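Local coordinates for protein esterase (Staphylococcus aureus subsp. aureus USA300_TCH1516, PDB 3D7R) that probably hydrolyses ester bonds as an alpha/beta-hydrolase-fold esterase, although its substrate is not established, at residues Ile99-Gly104 with Trp116-Lys121; Asp298-Pro303 with His308-Gln313. All blocks are in the same frame, centred on the assembly; numbering follows the deposited sequence.

Contact 1. Residues Ile99-Gly104 with Trp116-Lys121; sequences ILYIHG and WRLLDK
Y101 meets L119 and L118 where a parallel strand is covered by the helix of its own beta-alpha-beta crossover: strand 98-102, helix 113-126 and strand 129-133, a unit of the alpha/beta-hydrolase fold. The backbones stay well apart, with 8.3 Å between Y101 CA and L119 CA, so a few side chains must bridge the gap. The tight part is a CH-pi contact. L119 CD1 sits 3.6 Å from the centroid of the Y101 ring and 5° off the ring normal, making nearly equal approaches to all six ring carbons. The second methyl comes down toward one rim, L119 CD2 lying 4.0 Å from Y101 CD2. Y101 CG is anti to the backbone N (chi1 -165°), a turn that lays the ring beneath the helix. V130 and L132 of the next strand also pack on L119, extending this apolar layer. Contact with L118 is thinner: its side chain crosses that of the tyrosine at about a right angle and meets just the hydroxyl. That hydroxyl has its polar partner in D171, whose OD1 also bonds to G104 N, tying the end of strand 98-102 to the end of the neighbouring strand 166-171. Outward on the helix, R117 and K121 are partly exposed and do not reach strand 98-102; K121 packs on helix 305-318. Beyond the strand, H103 and G104 open a sequence resembling the His-Gly motif that forms the oxyanion hole in hormone-sensitive-lipase-type relatives, so a similar role is probable. The imidazole reaches to the carbonyl of the next residue, H103 ND1 donating to G104 O at 2.8 Å.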
loop_
_atom_site.group_PDB
_atom_site.type_symbol
_atom_site.label_atom_id
_atom_site.label_comp_id
_atom_site.label_asym_id
_atom_site.label_seq_id
_atom_site.Cartn_x
_atom_site.Cartn_y
_atom_site.Cartn_z
ATOM N N ILE A 99 -0.646 -4.824 12.645
ATOM C CA ILE A 99 -0.396 -4.628 11.207
ATOM C C ILE A 99 -0.199 -3.124 10.980
ATOM O O ILE A 99 -1.105 -2.322 11.236
ATOM C CB ILE A 99 -1.554 -5.121 10.315
ATOM C CG1 ILE A 99 -1.685 -6.643 10.391
ATOM C CG2 ILE A 99 -1.332 -4.678 8.840
ATOM C CD1 ILE A 99 -3.059 -7.190 9.907
ATOM N N LEU A 100 1.001 -2.745 10.553
ATOM C CA LEU A 100 1.249 -1.375 10.116
ATOM C C LEU A 100 0.739 -1.274 8.692
ATOM O O LEU A 100 1.343 -1.835 7.772
ATOM C CB LEU A 100 2.756 -1.043 10.174
ATOM C CG LEU A 100 3.181 0.366 9.737
ATOM C CD1 LEU A 100 2.327 1.464 10.425
ATOM C CD2 LEU A 100 4.672 0.596 10.002
ATOM N N TYR A 101 -0.364 -0.558 8.496
ATOM C CA TYR A 101 -0.985 -0.503 7.171
ATOM C C TYR A 101 -0.664 0.789 6.431
ATOM O O TYR A 101 -1.027 1.872 6.908
ATOM C CB TYR A 101 -2.520 -0.716 7.236
ATOM C CG TYR A 101 -3.080 -1.014 5.856
ATOM C CD1 TYR A 101 -3.319 -2.331 5.443
ATOM C CD2 TYR A 101 -3.309 0.012 4.947
ATOM C CE1 TYR A 101 -3.790 -2.602 4.166
ATOM C CE2 TYR A 101 -3.777 -0.249 3.678
ATOM C CZ TYR A 101 -4.007 -1.554 3.293
ATOM O OH TYR A 101 -4.458 -1.799 2.027
ATOM N N ILE A 102 -0.029 0.668 5.258
ATOM C CA ILE A 102 0.360 1.828 4.433
ATOM C C ILE A 102 -0.607 1.940 3.239
ATOM O O ILE A 102 -0.534 1.152 2.293
ATOM C CB ILE A 102 1.837 1.720 3.938
ATOM C CG1 ILE A 102 2.816 1.347 5.089
ATOM C CG2 ILE A 102 2.257 3.011 3.226
ATOM C CD1 ILE A 102 2.782 2.280 6.341
ATOM N N HIS A 103 -1.515 2.914 3.298
ATOM C CA HIS A 103 -2.626 2.973 2.369
ATOM C C HIS A 103 -2.211 3.466 0.972
ATOM O O HIS A 103 -1.263 4.250 0.833
ATOM C CB HIS A 103 -3.744 3.843 2.944
ATOM C CG HIS A 103 -3.428 5.308 2.943
ATOM N ND1 HIS A 103 -3.617 6.106 1.836
ATOM C CD2 HIS A 103 -2.960 6.123 3.917
ATOM C CE1 HIS A 103 -3.285 7.352 2.128
ATOM N NE2 HIS A 103 -2.886 7.389 3.386
ATOM N N GLY A 104 -2.903 2.987 -0.062
ATOM C CA GLY A 104 -2.648 3.467 -1.436
ATOM C C GLY A 104 -3.183 4.874 -1.710
ATOM O O GLY A 104 -3.863 5.483 -0.868
ATOM N N TRP A 116 -11.123 2.398 4.636
ATOM C CA TRP A 116 -11.644 2.259 5.992
ATOM C C TRP A 116 -12.333 0.915 6.148
ATOM O O TRP A 116 -12.105 0.178 7.114
ATOM C CB TRP A 116 -12.602 3.411 6.300
ATOM C CG TRP A 116 -11.832 4.630 6.705
ATOM C CD1 TRP A 116 -11.175 5.518 5.883
ATOM C CD2 TRP A 116 -11.583 5.061 8.041
ATOM N NE1 TRP A 116 -10.564 6.489 6.643
ATOM C CE2 TRP A 116 -10.784 6.222 7.968
ATOM C CE3 TRP A 116 -11.966 4.586 9.292
ATOM C CZ2 TRP A 116 -10.370 6.914 9.106
ATOM C CZ3 TRP A 116 -11.532 5.261 10.421
ATOM C CH2 TRP A 116 -10.747 6.415 10.320
ATOM N N ARG A 117 -13.140 0.583 5.151
ATOM C CA ARG A 117 -13.928 -0.640 5.193
ATOM C C ARG A 117 -13.041 -1.893 5.102
ATOM O O ARG A 117 -13.251 -2.858 5.840
ATOM C CB ARG A 117 -14.966 -0.587 4.085
ATOM C CG ARG A 117 -15.904 -1.734 4.069
ATOM C CD ARG A 117 -17.051 -1.404 3.163
ATOM N NE ARG A 117 -17.912 -2.555 3.117
ATOM C CZ ARG A 117 -18.833 -2.769 2.189
ATOM N NH1 ARG A 117 -19.010 -1.876 1.205
ATOM N NH2 ARG A 117 -19.557 -3.883 2.255
ATOM N N LEU A 118 -12.043 -1.864 4.218
ATOM C CA LEU A 118 -11.095 -2.971 4.083
ATOM C C LEU A 118 -10.338 -3.229 5.392
ATOM O O LEU A 118 -10.189 -4.366 5.813
ATOM C CB LEU A 118 -10.089 -2.688 2.950
ATOM C CG LEU A 118 -8.904 -3.663 2.770
ATOM C CD1 LEU A 118 -9.379 -5.129 2.547
ATOM C CD2 LEU A 118 -7.965 -3.219 1.624
ATOM N N LEU A 119 -9.829 -2.161 6.001
ATOM C CA LEU A 119 -9.068 -2.271 7.245
ATOM C C LEU A 119 -9.913 -2.828 8.396
ATOM O O LEU A 119 -9.452 -3.653 9.189
ATOM C CB LEU A 119 -8.438 -0.921 7.592
ATOM C CG LEU A 119 -7.033 -0.719 6.971
ATOM C CD1 LEU A 119 -7.003 -0.925 5.459
ATOM C CD2 LEU A 119 -6.511 0.657 7.316
ATOM N N ASP A 120 -11.153 -2.369 8.481
ATOM C CA ASP A 120 -12.103 -2.921 9.438
ATOM C C ASP A 120 -12.224 -4.438 9.273
ATOM O O ASP A 120 -12.045 -5.180 10.244
ATOM C CB ASP A 120 -13.465 -2.237 9.289
ATOM C CG ASP A 120 -14.389 -2.530 10.443
ATOM O OD1 ASP A 120 -13.930 -2.521 11.600
ATOM O OD2 ASP A 120 -15.581 -2.764 10.199
ATOM N N LYS A 121 -12.469 -4.895 8.038
ATOM C CA LYS A 121 -12.560 -6.329 7.742
ATOM C C LYS A 121 -11.300 -7.104 8.103
ATOM O O LYS A 121 -11.397 -8.193 8.664
ATOM C CB LYS A 121 -12.894 -6.598 6.265
ATOM C CG LYS A 121 -14.213 -5.976 5.784
ATOM C CD LYS A 121 -15.019 -6.974 4.967
ATOM C CE LYS A 121 -16.165 -6.291 4.228
ATOM N NZ LYS A 121 -17.158 -5.595 5.086
#

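Contact 2. Residues Asp298-Pro303 with His308-Gln313; sequences DFPIYP and HKAIKQ. With DMS (dimethyl sulfoxide), chain F.
The C-terminal helix 305-318 of this alpha/beta hydrolase folds back against the loop that leads into it from the last strand, 287-292, with A310 at the interface. Its methyl rests against two neighbouring side chains of a short 3-10 turn: A310 CB is 4.1 Å from F299 CE1 and 4.3 Å from P300 CG. The methyl approaches the phenyl ring obliquely. One face of that ring is taken by the next residue, P300 CD standing 3.4 Å above its plane toward the rim. F299 CG is set between the backbone N and the carbonyl carbon (chi1 77°), which brings the ring round toward the helix; the ring also meets Y292 of strand 287-292, their planes at about 45°. Two backbone bonds hold the turn, I301 N to D298 O at 3.1 Å and Y302 N to F299 O at 3.0 Å. One helical turn on from A310, Q313 OE1 bonds to the Y292 hydroxyl, consistent with one orientation of the amide, and Q313 NE2 donates to DMS O at 2.7 Å and 154°, a dimethyl sulfoxide probably from the crystallisation liquor. Such a loop after the last strand, packed on the final helix, usually carries the catalytic histidine in the alpha/beta-hydrolase fold.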
loop_
_atom_site.group_PDB
_atom_site.type_symbol
_atom_site.label_atom_id
_atom_site.label_comp_id
_atom_site.label_asym_id
_atom_site.label_seq_id
_atom_site.Cartn_x
_atom_site.Cartn_y
_atom_site.Cartn_z
ATOM N N ASP A 298 -6.016 -3.207 -7.121
ATOM C CA ASP A 298 -6.424 -2.882 -5.750
ATOM C C ASP A 298 -7.753 -3.552 -5.447
ATOM O O ASP A 298 -8.536 -3.059 -4.599
ATOM C CB ASP A 298 -6.577 -1.357 -5.614
ATOM C CG ASP A 298 -6.151 -0.810 -4.242
ATOM O OD1 ASP A 298 -5.422 -1.484 -3.500
ATOM O OD2 ASP A 298 -6.541 0.339 -3.930
ATOM N N PHE A 299 -8.013 -4.685 -6.107
ATOM C CA PHE A 299 -9.359 -5.284 -6.071
ATOM C C PHE A 299 -9.965 -5.512 -4.671
ATOM O O PHE A 299 -11.166 -5.365 -4.535
ATOM C CB PHE A 299 -9.462 -6.545 -6.945
ATOM C CG PHE A 299 -8.838 -7.769 -6.339
ATOM C CD1 PHE A 299 -9.573 -8.589 -5.470
ATOM C CD2 PHE A 299 -7.527 -8.120 -6.655
ATOM C CE1 PHE A 299 -8.998 -9.742 -4.896
ATOM C CE2 PHE A 299 -6.928 -9.261 -6.092
ATOM C CZ PHE A 299 -7.663 -10.075 -5.211
ATOM N N PRO A 300 -9.150 -5.873 -3.645
ATOM C CA PRO A 300 -9.724 -6.141 -2.323
ATOM C C PRO A 300 -10.477 -4.975 -1.660
ATOM O O PRO A 300 -11.163 -5.201 -0.662
ATOM C CB PRO A 300 -8.498 -6.531 -1.482
ATOM C CG PRO A 300 -7.535 -7.125 -2.517
ATOM C CD PRO A 300 -7.687 -6.100 -3.627
ATOM N N ILE A 301 -10.337 -3.747 -2.184
ATOM C CA ILE A 301 -11.092 -2.596 -1.646
ATOM C C ILE A 301 -12.554 -2.636 -2.057
ATOM O O ILE A 301 -13.414 -1.980 -1.436
ATOM C CB ILE A 301 -10.472 -1.230 -2.054
ATOM C CG1 ILE A 301 -10.581 -1.011 -3.576
ATOM C CG2 ILE A 301 -9.026 -1.139 -1.563
ATOM C CD1 ILE A 301 -10.433 0.455 -4.029
ATOM N N TYR A 302 -12.844 -3.397 -3.112
ATOM C CA TYR A 302 -14.207 -3.541 -3.597
ATOM C C TYR A 302 -15.008 -4.597 -2.824
ATOM O O TYR A 302 -14.465 -5.650 -2.446
ATOM C CB TYR A 302 -14.217 -3.840 -5.109
ATOM C CG TYR A 302 -13.599 -2.718 -5.936
ATOM C CD1 TYR A 302 -14.307 -1.547 -6.193
ATOM C CD2 TYR A 302 -12.286 -2.822 -6.434
ATOM C CE1 TYR A 302 -13.746 -0.500 -6.956
ATOM C CE2 TYR A 302 -11.709 -1.775 -7.189
ATOM C CZ TYR A 302 -12.444 -0.619 -7.448
ATOM O OH TYR A 302 -11.882 0.412 -8.195
ATOM N N PRO A 303 -16.306 -4.327 -2.590
ATOM C CA PRO A 303 -17.186 -5.269 -1.887
ATOM C C PRO A 303 -17.656 -6.432 -2.782
ATOM O O PRO A 303 -18.831 -6.529 -3.146
ATOM C CB PRO A 303 -18.349 -4.375 -1.425
ATOM C CG PRO A 303 -18.447 -3.337 -2.491
ATOM C CD PRO A 303 -17.020 -3.086 -2.964
ATOM N N HIS A 308 -13.233 -10.875 -0.307
ATOM C CA HIS A 308 -13.425 -11.666 0.896
ATOM C C HIS A 308 -12.522 -12.903 0.883
ATOM O O HIS A 308 -11.962 -13.278 1.913
ATOM C CB HIS A 308 -14.893 -12.027 1.062
ATOM C CG HIS A 308 -15.740 -10.859 1.447
ATOM N ND1 HIS A 308 -16.586 -10.227 0.558
ATOM C CD2 HIS A 308 -15.829 -10.170 2.609
ATOM C CE1 HIS A 308 -17.185 -9.218 1.168
ATOM N NE2 HIS A 308 -16.742 -9.162 2.414
ATOM N N LYS A 309 -12.352 -13.505 -0.291
ATOM C CA LYS A 309 -11.416 -14.619 -0.436
ATOM C C LYS A 309 -9.972 -14.180 -0.168
ATOM O O LYS A 309 -9.239 -14.895 0.503
ATOM C CB LYS A 309 -11.528 -15.264 -1.827
ATOM C CG LYS A 309 -10.668 -16.512 -2.009
ATOM C CD LYS A 309 -10.706 -17.052 -3.451
ATOM C CE LYS A 309 -9.865 -18.329 -3.532
ATOM N NZ LYS A 309 -9.945 -18.958 -4.874
ATOM N N ALA A 310 -9.574 -13.005 -0.665
ATOM C CA ALA A 310 -8.215 -12.488 -0.424
ATOM C C ALA A 310 -8.002 -12.216 1.059
ATOM O O ALA A 310 -6.945 -12.492 1.604
ATOM C CB ALA A 310 -7.954 -11.225 -1.234
ATOM N N ILE A 311 -9.006 -11.640 1.696
ATOM C CA ILE A 311 -8.942 -11.357 3.132
ATOM C C ILE A 311 -8.796 -12.648 3.932
ATOM O O ILE A 311 -7.979 -12.703 4.859
ATOM C CB ILE A 311 -10.143 -10.504 3.603
ATOM C CG1 ILE A 311 -9.986 -9.073 3.070
ATOM C CG2 ILE A 311 -10.243 -10.478 5.138
ATOM C CD1 ILE A 311 -11.297 -8.307 2.965
ATOM N N LYS A 312 -9.544 -13.692 3.555
ATOM C CA LYS A 312 -9.407 -14.993 4.223
ATOM C C LYS A 312 -7.998 -15.562 4.027
ATOM O O LYS A 312 -7.455 -16.179 4.944
ATOM C CB LYS A 312 -10.446 -16.004 3.741
ATOM C CG LYS A 312 -11.864 -15.706 4.181
ATOM C CD LYS A 312 -12.839 -16.823 3.716
ATOM C CE LYS A 312 -14.286 -16.314 3.619
ATOM N NZ LYS A 312 -15.097 -16.602 4.846
ATOM N N GLN A 313 -7.422 -15.370 2.842
ATOM C CA GLN A 313 -6.049 -15.810 2.578
ATOM C C GLN A 313 -5.011 -15.064 3.431
ATOM O O GLN A 313 -4.022 -15.661 3.887
ATOM C CB GLN A 313 -5.717 -15.673 1.095
ATOM C CG GLN A 313 -6.441 -16.741 0.239
ATOM C CD GLN A 313 -6.446 -16.420 -1.229
ATOM O OE1 GLN A 313 -6.424 -15.252 -1.633
ATOM N NE2 GLN A 313 -6.467 -17.463 -2.052
HETATM S S DMS F . -5.499 -17.171 -5.953
HETATM O O DMS F . -6.548 -17.847 -4.693
HETATM C C1 DMS F . -4.662 -18.560 -6.757
HETATM C C2 DMS F . -6.582 -16.651 -7.297
#

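Overall arrangement
Contacts 1 and 2 follow one another along the chain, yet their centres lie 11 Å apart and they join into one packed layer. L118 is shared by the two: L118 CD1 lies 3.7 Å from P300 O and 3.7 Å from I311 CD1, so helix 113-126 packs against both halves of contact 2. Nearer the surface, K121 CE comes within 3.4 Å of H308 NE2. D171, bonded through OD1 to Y101 OH and G104 N, brings its OD2 near D298 OD1, a close pair of like charges. By analogy with relatives, H103, G104 and the loop at 298-303 probably flank the catalytic region. A dimethyl sulfoxide, probably from the crystallisation liquor, lies about 4 Å from the L118 side chain; the sodium ion is about 12 Å from that of Y101.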